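Local atomic coordinates of transglutaminase-like domain-containing protein (PDB entry 4XZ7), a protein that probably acts as a transglutaminase, a homodimeric virulence factor with antiphagocytic properties, represented here by the part holding its transglutaminase-like domain. Residues T270-F275 against L280-V285; K304-I309 against N360-A365. All coordinates share one frame; numbering follows the deposited sequence.

Contact 1 (T270-F275 against L280-V285)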
ATOM      1  N   THR B 270       3.820  16.204 -17.674  1.00 25.55           N
ATOM      2  CA  THR B 270       5.173  16.323 -18.201  1.00 27.24           C
ATOM      3  C   THR B 270       5.226  17.393 -19.297  1.00 28.41           C
ATOM      4  O   THR B 270       6.171  18.179 -19.364  1.00 33.44           O
ATOM      5  CB  THR B 270       5.668  14.985 -18.761  1.00 29.53           C
ATOM      6  OG1 THR B 270       5.707  14.033 -17.702  1.00 26.17           O
ATOM      7  CG2 THR B 270       7.079  15.124 -19.367  1.00 28.62           C
ATOM      8  N   ALA B 271       4.202  17.427 -20.141  1.00 25.29           N
ATOM      9  CA  ALA B 271       4.161  18.417 -21.210  1.00 28.84           C
ATOM     10  C   ALA B 271       4.027  19.832 -20.652  1.00 28.65           C
ATOM     11  O   ALA B 271       4.689  20.743 -21.122  1.00 29.04           O
ATOM     12  CB  ALA B 271       3.024  18.120 -22.184  1.00 26.23           C
ATOM     13  N   ALA B 272       3.171  20.018 -19.650  1.00 29.57           N
ATOM     14  CA  ALA B 272       2.957  21.350 -19.097  1.00 27.30           C
ATOM     15  C   ALA B 272       4.250  21.842 -18.477  1.00 35.02           C
ATOM     16  O   ALA B 272       4.655  22.999 -18.705  1.00 30.23           O
ATOM     17  CB  ALA B 272       1.835  21.354 -18.076  1.00 30.14           C
ATOM     18  N   ARG B 273       4.906  20.959 -17.716  1.00 27.07           N
ATOM     19  CA  ARG B 273       6.188  21.318 -17.104  1.00 34.64           C
ATOM     20  C   ARG B 273       7.191  21.718 -18.184  1.00 34.81           C
ATOM     21  O   ARG B 273       7.792  22.790 -18.108  1.00 34.41           O
ATOM     22  CB  ARG B 273       6.749  20.169 -16.263  1.00 35.64           C
ATOM     23  CG  ARG B 273       7.988  20.535 -15.468  1.00 40.15           C
ATOM     24  CD  ARG B 273       7.657  21.416 -14.266  1.00 38.56           C
ATOM     25  NE  ARG B 273       8.843  21.697 -13.462  1.00 27.80           N
ATOM     26  CZ  ARG B 273       8.919  22.681 -12.575  1.00 28.38           C
ATOM     27  NH1 ARG B 273       7.873  23.471 -12.371  1.00 32.23           N
ATOM     28  NH2 ARG B 273      10.036  22.885 -11.897  1.00 28.82           N
ATOM     29  N   ALA B 274       7.348  20.866 -19.195  1.00 28.23           N
ATOM     30  CA  ALA B 274       8.252  21.147 -20.319  1.00 29.14           C
ATOM     31  C   ALA B 274       7.961  22.469 -21.052  1.00 36.30           C
ATOM     32  O   ALA B 274       8.880  23.189 -21.433  1.00 35.28           O
ATOM     33  CB  ALA B 274       8.203  20.006 -21.300  1.00 32.49           C
ATOM     34  N   PHE B 275       6.686  22.777 -21.262  1.00 30.16           N
ATOM     35  CA  PHE B 275       6.301  23.986 -21.977  1.00 36.01           C
ATOM     36  C   PHE B 275       6.600  25.242 -21.168  1.00 42.30           C
ATOM     37  O   PHE B 275       6.947  26.283 -21.728  1.00 41.55           O
ATOM     38  CB  PHE B 275       4.816  23.944 -22.337  1.00 30.87           C
ATOM     39  CG  PHE B 275       4.473  22.901 -23.370  1.00 40.20           C
ATOM     40  CD1 PHE B 275       5.423  22.484 -24.292  1.00 43.81           C
ATOM     41  CD2 PHE B 275       3.209  22.341 -23.418  1.00 29.67           C
ATOM     42  CE1 PHE B 275       5.110  21.526 -25.254  1.00 40.75           C
ATOM     43  CE2 PHE B 275       2.887  21.375 -24.377  1.00 33.07           C
ATOM     44  CZ  PHE B 275       3.842  20.970 -25.291  1.00 33.26           C
ATOM     45  N   LEU B 280       6.589  28.693 -22.639  1.00 35.50           N
ATOM     46  CA  LEU B 280       5.239  28.588 -23.160  1.00 35.15           C
ATOM     47  C   LEU B 280       4.251  28.327 -22.016  1.00 38.84           C
ATOM     48  O   LEU B 280       4.037  27.169 -21.636  1.00 32.97           O
ATOM     49  CB  LEU B 280       5.162  27.472 -24.202  1.00 40.16           C
ATOM     50  CG  LEU B 280       5.531  27.708 -25.672  1.00 48.45           C
ATOM     51  CD1 LEU B 280       6.122  29.084 -25.906  1.00 39.53           C
ATOM     52  CD2 LEU B 280       6.477  26.601 -26.156  1.00 49.53           C
ATOM     53  N   PRO B 281       3.665  29.402 -21.448  1.00 40.59           N
ATOM     54  CA  PRO B 281       2.738  29.288 -20.308  1.00 39.01           C
ATOM     55  C   PRO B 281       1.765  28.126 -20.453  1.00 43.09           C
ATOM     56  O   PRO B 281       1.016  28.080 -21.436  1.00 38.40           O
ATOM     57  CB  PRO B 281       1.999  30.622 -20.332  1.00 38.41           C
ATOM     58  CG  PRO B 281       3.069  31.594 -20.824  1.00 36.33           C
ATOM     59  CD  PRO B 281       3.853  30.805 -21.864  1.00 39.65           C
ATOM     60  N   ALA B 282       1.797  27.194 -19.499  1.00 43.45           N
ATOM     61  CA  ALA B 282       1.012  25.973 -19.608  1.00 38.78           C
ATOM     62  C   ALA B 282       0.456  25.492 -18.266  1.00 44.09           C
ATOM     63  O   ALA B 282       1.031  25.743 -17.206  1.00 29.74           O
ATOM     64  CB  ALA B 282       1.852  24.869 -20.252  1.00 30.07           C
ATOM     65  N   TYR B 283      -0.679  24.812 -18.316  1.00 29.01           N
ATOM     66  CA  TYR B 283      -1.175  24.124 -17.128  1.00 36.99           C
ATOM     67  C   TYR B 283      -1.980  22.920 -17.579  1.00 35.23           C
ATOM     68  O   TYR B 283      -2.288  22.773 -18.771  1.00 28.04           O
ATOM     69  CB  TYR B 283      -2.000  25.066 -16.208  1.00 28.57           C
ATOM     70  CG  TYR B 283      -3.358  25.550 -16.731  1.00 30.46           C
ATOM     71  CD1 TYR B 283      -4.541  25.176 -16.089  1.00 31.16           C
ATOM     72  CD2 TYR B 283      -3.456  26.400 -17.834  1.00 29.86           C
ATOM     73  CE1 TYR B 283      -5.783  25.621 -16.528  1.00 28.90           C
ATOM     74  CE2 TYR B 283      -4.701  26.848 -18.290  1.00 30.26           C
ATOM     75  CZ  TYR B 283      -5.860  26.443 -17.634  1.00 37.08           C
ATOM     76  OH  TYR B 283      -7.103  26.864 -18.057  1.00 30.20           O
ATOM     77  N   VAL B 284      -2.301  22.052 -16.629  1.00 28.73           N
ATOM     78  CA  VAL B 284      -3.016  20.819 -16.924  1.00 30.70           C
ATOM     79  C   VAL B 284      -4.520  20.993 -16.729  1.00 27.23           C
ATOM     80  O   VAL B 284      -4.974  21.511 -15.709  1.00 26.29           O
ATOM     81  CB  VAL B 284      -2.513  19.664 -16.021  1.00 24.56           C
ATOM     82  CG1 VAL B 284      -3.288  18.403 -16.291  1.00 23.76           C
ATOM     83  CG2 VAL B 284      -1.036  19.423 -16.246  1.00 29.34           C
ATOM     84  N   VAL B 285      -5.298  20.533 -17.695  1.00 28.59           N
ATOM     85  CA  VAL B 285      -6.746  20.575 -17.564  1.00 25.47           C
ATOM     86  C   VAL B 285      -7.382  19.206 -17.753  1.00 24.65           C
ATOM     87  O   VAL B 285      -6.778  18.293 -18.333  1.00 27.65           O
ATOM     88  CB  VAL B 285      -7.369  21.551 -18.582  1.00 32.44           C
ATOM     89  CG1 VAL B 285      -7.006  23.012 -18.237  1.00 27.32           C
ATOM     90  CG2 VAL B 285      -6.939  21.193 -19.997  1.00 26.50           C
TER

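Contact 2 (K304-I309 against N360-A365)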
ATOM      1  N   LYS B 304      -0.117  34.309 -29.496  1.00 49.68           N
ATOM      2  CA  LYS B 304      -1.185  35.191 -29.028  1.00 47.21           C
ATOM      3  C   LYS B 304      -2.432  34.479 -28.522  1.00 48.10           C
ATOM      4  O   LYS B 304      -3.457  35.138 -28.309  1.00 51.25           O
ATOM      5  CB  LYS B 304      -1.631  36.149 -30.143  1.00 50.90           C
ATOM      6  CG  LYS B 304      -0.566  37.033 -30.728  1.00 54.41           C
ATOM      7  CD  LYS B 304      -1.216  38.014 -31.710  1.00 55.45           C
ATOM      8  CE  LYS B 304      -0.183  38.851 -32.433  1.00 60.73           C
ATOM      9  NZ  LYS B 304      -0.810  39.834 -33.374  1.00 66.08           N
ATOM     10  N   LYS B 305      -2.382  33.157 -28.355  1.00 45.19           N
ATOM     11  CA  LYS B 305      -3.589  32.450 -27.931  1.00 45.65           C
ATOM     12  C   LYS B 305      -3.324  31.285 -26.988  1.00 37.09           C
ATOM     13  O   LYS B 305      -2.246  30.691 -26.984  1.00 36.73           O
ATOM     14  CB  LYS B 305      -4.370  31.941 -29.153  1.00 51.98           C
ATOM     15  CG  LYS B 305      -5.399  32.927 -29.709  1.00 55.14           C
ATOM     16  CD  LYS B 305      -6.181  32.327 -30.876  1.00 56.46           C
ATOM     17  CE  LYS B 305      -6.891  31.026 -30.489  1.00 57.82           C
ATOM     18  NZ  LYS B 305      -8.071  31.240 -29.590  1.00 57.17           N
ATOM     19  N   TRP B 306      -4.328  30.975 -26.180  1.00 36.92           N
ATOM     20  CA  TRP B 306      -4.305  29.764 -25.370  1.00 39.13           C
ATOM     21  C   TRP B 306      -4.870  28.627 -26.204  1.00 34.97           C
ATOM     22  O   TRP B 306      -5.931  28.768 -26.808  1.00 34.59           O
ATOM     23  CB  TRP B 306      -5.112  29.949 -24.085  1.00 40.68           C
ATOM     24  CG  TRP B 306      -4.381  30.697 -23.034  1.00 34.89           C
ATOM     25  CD1 TRP B 306      -4.462  32.034 -22.757  1.00 41.51           C
ATOM     26  CD2 TRP B 306      -3.435  30.151 -22.117  1.00 36.19           C
ATOM     27  NE1 TRP B 306      -3.614  32.355 -21.711  1.00 36.02           N
ATOM     28  CE2 TRP B 306      -2.975  31.211 -21.302  1.00 39.87           C
ATOM     29  CE3 TRP B 306      -2.925  28.866 -21.905  1.00 33.08           C
ATOM     30  CZ2 TRP B 306      -2.041  31.020 -20.294  1.00 35.39           C
ATOM     31  CZ3 TRP B 306      -1.996  28.678 -20.909  1.00 32.72           C
ATOM     32  CH2 TRP B 306      -1.568  29.743 -20.110  1.00 36.75           C
ATOM     33  N   HIS B 307      -4.149  27.514 -26.239  1.00 33.48           N
ATOM     34  CA  HIS B 307      -4.533  26.349 -27.028  1.00 32.88           C
ATOM     35  C   HIS B 307      -4.687  25.095 -26.180  1.00 35.62           C
ATOM     36  O   HIS B 307      -3.944  24.896 -25.207  1.00 36.25           O
ATOM     37  CB  HIS B 307      -3.496  26.071 -28.117  1.00 33.30           C
ATOM     38  CG  HIS B 307      -3.225  27.241 -29.006  1.00 36.93           C
ATOM     39  ND1 HIS B 307      -4.043  27.575 -30.064  1.00 35.39           N
ATOM     40  CD2 HIS B 307      -2.241  28.166 -28.981  1.00 35.57           C
ATOM     41  CE1 HIS B 307      -3.562  28.649 -30.662  1.00 39.62           C
ATOM     42  NE2 HIS B 307      -2.469  29.028 -30.023  1.00 37.38           N
ATOM     43  N   THR B 308      -5.632  24.239 -26.564  1.00 31.01           N
ATOM     44  CA  THR B 308      -5.691  22.895 -25.999  1.00 29.81           C
ATOM     45  C   THR B 308      -4.808  21.951 -26.814  1.00 31.84           C
ATOM     46  O   THR B 308      -4.967  21.820 -28.037  1.00 32.03           O
ATOM     47  CB  THR B 308      -7.122  22.350 -25.951  1.00 29.38           C
ATOM     48  OG1 THR B 308      -7.998  23.374 -25.470  1.00 37.51           O
ATOM     49  CG2 THR B 308      -7.199  21.144 -25.025  1.00 31.15           C
ATOM     50  N   ILE B 309      -3.853  21.338 -26.128  1.00 28.92           N
ATOM     51  CA  ILE B 309      -2.949  20.356 -26.698  1.00 28.63           C
ATOM     52  C   ILE B 309      -3.150  18.988 -26.044  1.00 27.43           C
ATOM     53  O   ILE B 309      -2.893  18.822 -24.840  1.00 26.82           O
ATOM     54  CB  ILE B 309      -1.484  20.780 -26.528  1.00 35.74           C
ATOM     55  CG1 ILE B 309      -1.274  22.176 -27.105  1.00 30.28           C
ATOM     56  CG2 ILE B 309      -0.559  19.753 -27.181  1.00 33.01           C
ATOM     57  CD1 ILE B 309      -1.455  22.236 -28.626  1.00 31.06           C
ATOM     58  N   ASN B 360      -9.408  33.122 -16.035  1.00 56.65           N
ATOM     59  CA  ASN B 360      -8.763  34.105 -15.178  1.00 58.63           C
ATOM     60  C   ASN B 360      -7.312  33.710 -14.986  1.00 51.81           C
ATOM     61  O   ASN B 360      -6.399  34.533 -15.116  1.00 40.87           O
ATOM     62  CB  ASN B 360      -9.484  34.214 -13.833  1.00 65.26           C
ATOM     63  CG  ASN B 360     -10.951  34.560 -13.990  1.00 71.08           C
ATOM     64  OD1 ASN B 360     -11.312  35.448 -14.765  1.00 69.02           O
ATOM     65  ND2 ASN B 360     -11.810  33.845 -13.269  1.00 76.35           N
ATOM     66  N   TYR B 361      -7.106  32.428 -14.698  1.00 49.71           N
ATOM     67  CA  TYR B 361      -5.757  31.919 -14.555  1.00 46.29           C
ATOM     68  C   TYR B 361      -4.968  32.096 -15.854  1.00 38.44           C
ATOM     69  O   TYR B 361      -3.783  32.415 -15.832  1.00 41.80           O
ATOM     70  CB  TYR B 361      -5.744  30.441 -14.154  1.00 38.32           C
ATOM     71  CG  TYR B 361      -4.326  29.939 -14.161  1.00 38.59           C
ATOM     72  CD1 TYR B 361      -3.469  30.198 -13.097  1.00 36.64           C
ATOM     73  CD2 TYR B 361      -3.816  29.273 -15.267  1.00 38.03           C
ATOM     74  CE1 TYR B 361      -2.145  29.773 -13.128  1.00 32.04           C
ATOM     75  CE2 TYR B 361      -2.510  28.860 -15.306  1.00 35.78           C
ATOM     76  CZ  TYR B 361      -1.687  29.105 -14.239  1.00 31.63           C
ATOM     77  OH  TYR B 361      -0.400  28.668 -14.320  1.00 41.89           O
ATOM     78  N   GLU B 362      -5.615  31.843 -16.983  1.00 39.56           N
ATOM     79  CA  GLU B 362      -4.927  31.959 -18.258  1.00 38.14           C
ATOM     80  C   GLU B 362      -4.497  33.408 -18.484  1.00 40.15           C
ATOM     81  O   GLU B 362      -3.328  33.669 -18.795  1.00 40.61           O
ATOM     82  CB  GLU B 362      -5.815  31.437 -19.393  1.00 40.36           C
ATOM     83  CG  GLU B 362      -5.702  29.916 -19.559  1.00 33.75           C
ATOM     84  CD  GLU B 362      -6.751  29.301 -20.491  1.00 38.74           C
ATOM     85  OE1 GLU B 362      -7.283  29.995 -21.395  1.00 33.62           O
ATOM     86  OE2 GLU B 362      -7.040  28.102 -20.311  1.00 33.34           O
ATOM     87  N   SER B 363      -5.417  34.347 -18.269  1.00 37.50           N
ATOM     88  CA  SER B 363      -5.103  35.774 -18.425  1.00 42.50           C
ATOM     89  C   SER B 363      -3.962  36.166 -17.506  1.00 39.67           C
ATOM     90  O   SER B 363      -3.086  36.928 -17.886  1.00 39.57           O
ATOM     91  CB  SER B 363      -6.329  36.648 -18.150  1.00 41.56           C
ATOM     92  OG  SER B 363      -7.307  36.449 -19.156  1.00 48.23           O
ATOM     93  N   TRP B 364      -3.967  35.594 -16.307  1.00 45.53           N
ATOM     94  CA  TRP B 364      -2.923  35.830 -15.322  1.00 45.16           C
ATOM     95  C   TRP B 364      -1.582  35.207 -15.719  1.00 48.33           C
ATOM     96  O   TRP B 364      -0.540  35.859 -15.657  1.00 38.44           O
ATOM     97  CB  TRP B 364      -3.370  35.282 -13.965  1.00 45.03           C
ATOM     98  CG  TRP B 364      -2.361  35.451 -12.890  1.00 41.70           C
ATOM     99  CD1 TRP B 364      -2.153  36.569 -12.133  1.00 40.13           C
ATOM    100  CD2 TRP B 364      -1.414  34.476 -12.441  1.00 41.85           C
ATOM    101  NE1 TRP B 364      -1.139  36.345 -11.234  1.00 41.53           N
ATOM    102  CE2 TRP B 364      -0.667  35.070 -11.401  1.00 38.91           C
ATOM    103  CE3 TRP B 364      -1.140  33.147 -12.801  1.00 40.98           C
ATOM    104  CZ2 TRP B 364       0.352  34.392 -10.729  1.00 37.43           C
ATOM    105  CZ3 TRP B 364      -0.126  32.478 -12.136  1.00 35.02           C
ATOM    106  CH2 TRP B 364       0.608  33.106 -11.108  1.00 39.60           C
ATOM    107  N   ALA B 365      -1.621  33.939 -16.124  1.00 50.75           N
ATOM    108  CA  ALA B 365      -0.405  33.176 -16.392  1.00 42.31           C
ATOM    109  C   ALA B 365       0.362  33.723 -17.594  1.00 36.83           C
ATOM    110  O   ALA B 365       1.583  33.843 -17.557  1.00 37.47           O
ATOM    111  CB  ALA B 365      -0.745  31.696 -16.604  1.00 35.42           C
TER

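Contact 1 (T270-F275 against L280-V285)
Ala272 and Phe275 of helix 264-277 turn their CB atoms onto Leu280, Ala282 and Val284, where the chain comes off the helix and enters strand 282-288. This is a helix-to-strand connection of the transglutaminase-like fold, which packs helices against a largely antiparallel sheet. The strand runs back almost antiparallel to the helix, at 167°, with the two axes only 7.0 Å apart.

One polar link crosses the contact. Leu280 N donates to Phe275 O at 2.6 Å, with an N-H...O angle of 150°; it runs from residue i+5 back to i, the 6→1 pattern, consistent with a Schellman-type helix end, and ties the last turn of the helix to the loop that leads into the strand. Leu280 CB lies 3.3 Å from Phe275 O, beside this bond.

The rest is apolar, and the closeness of the axes calls for small side chains. The CA atoms of Ala272 and Ala282 approach to 5.0 Å, and their methyl groups face each other with 4.1 Å between Ala272 CB and Ala282 CB. Ala272 also packs on Ala140 of the second subunit. Phe275 meets the Ala282 methyl too, CB to CB at 3.7 Å, and that methyl lies at the edge of the phenyl ring, near its plane. The ring itself is carried off elsewhere: with CG beside the backbone N and anti to the carbonyl carbon (chi1 -68°), it leads away from the strand to Val217 and Val221 of helix 213-227 and to Val300 of the neighbouring strand. Aromatic bulk is thus spent on joining three elements, while its closest approach to the strand is made through CB. Farther along the strand, the beta-branched Val284 reaches the helix with a single methyl, its CG2 lying 3.9 Å from Ala272 CB.

Contact 2 (K304-I309 against N360-A365)
The edge strand 305-309 meets the short helix 359-365 through one indole: Trp306 lies across the side chain of Glu362. Glu362 CB sits over the five-membered ring, 3.5 Å from its centroid, in a CH-pi contact, and Glu362 CG lies 3.4 Å above the plane, over the centre of the indole. The glutamate suits this place because its methylenes can pave an aromatic face while its acid end travels on. A chi1 of -85° swings CG to the side of the backbone N, and the extended chain beyond then carries the carboxylate across the ring with the two planes 26° apart. Glu362 OE1 comes within 3.4 Å of Trp306 CG.

In the transglutaminase-like sheet the next strand, 294-302, supplies Arg299, which forms a salt bridge with Glu362 OE1, while Tyr283 OH hydrogen-bonds OE2. The buried carboxylate is thus gripped at both oxygens, which probably favours the charged form.

Tryptophan also offers a donor: Trp306 NE1 makes a weak, strongly bent bond to Glu362 O, 3.2 Å long with an N-H...O angle of 122°. At the ring edge, Ala365 CB, small enough to fit there, lies 4.0 Å from Trp306 CZ2.

Both contacts set a helix against the same sheet, but on opposite faces: in contact 1 helix 264-277 meets an inner strand, and in contact 2 helix 359-365 meets an edge strand. Contact 1 is wholly buried, with alanine methyls, aliphatic carbons and one backbone bond; contact 2 is only partly buried and mixes an aromatic face with a charged side chain. Tyr283 bridges them. Its CB is directed away from helix 264-277, its ring meets Tyr361 edge-to-face, and Tyr283 OH approaches Glu362 OE2 to 2.6 Å, a probable hydrogen bond. Pro281 O packs against Trp306 CZ3 nearby. Both contacts also touch the second subunit.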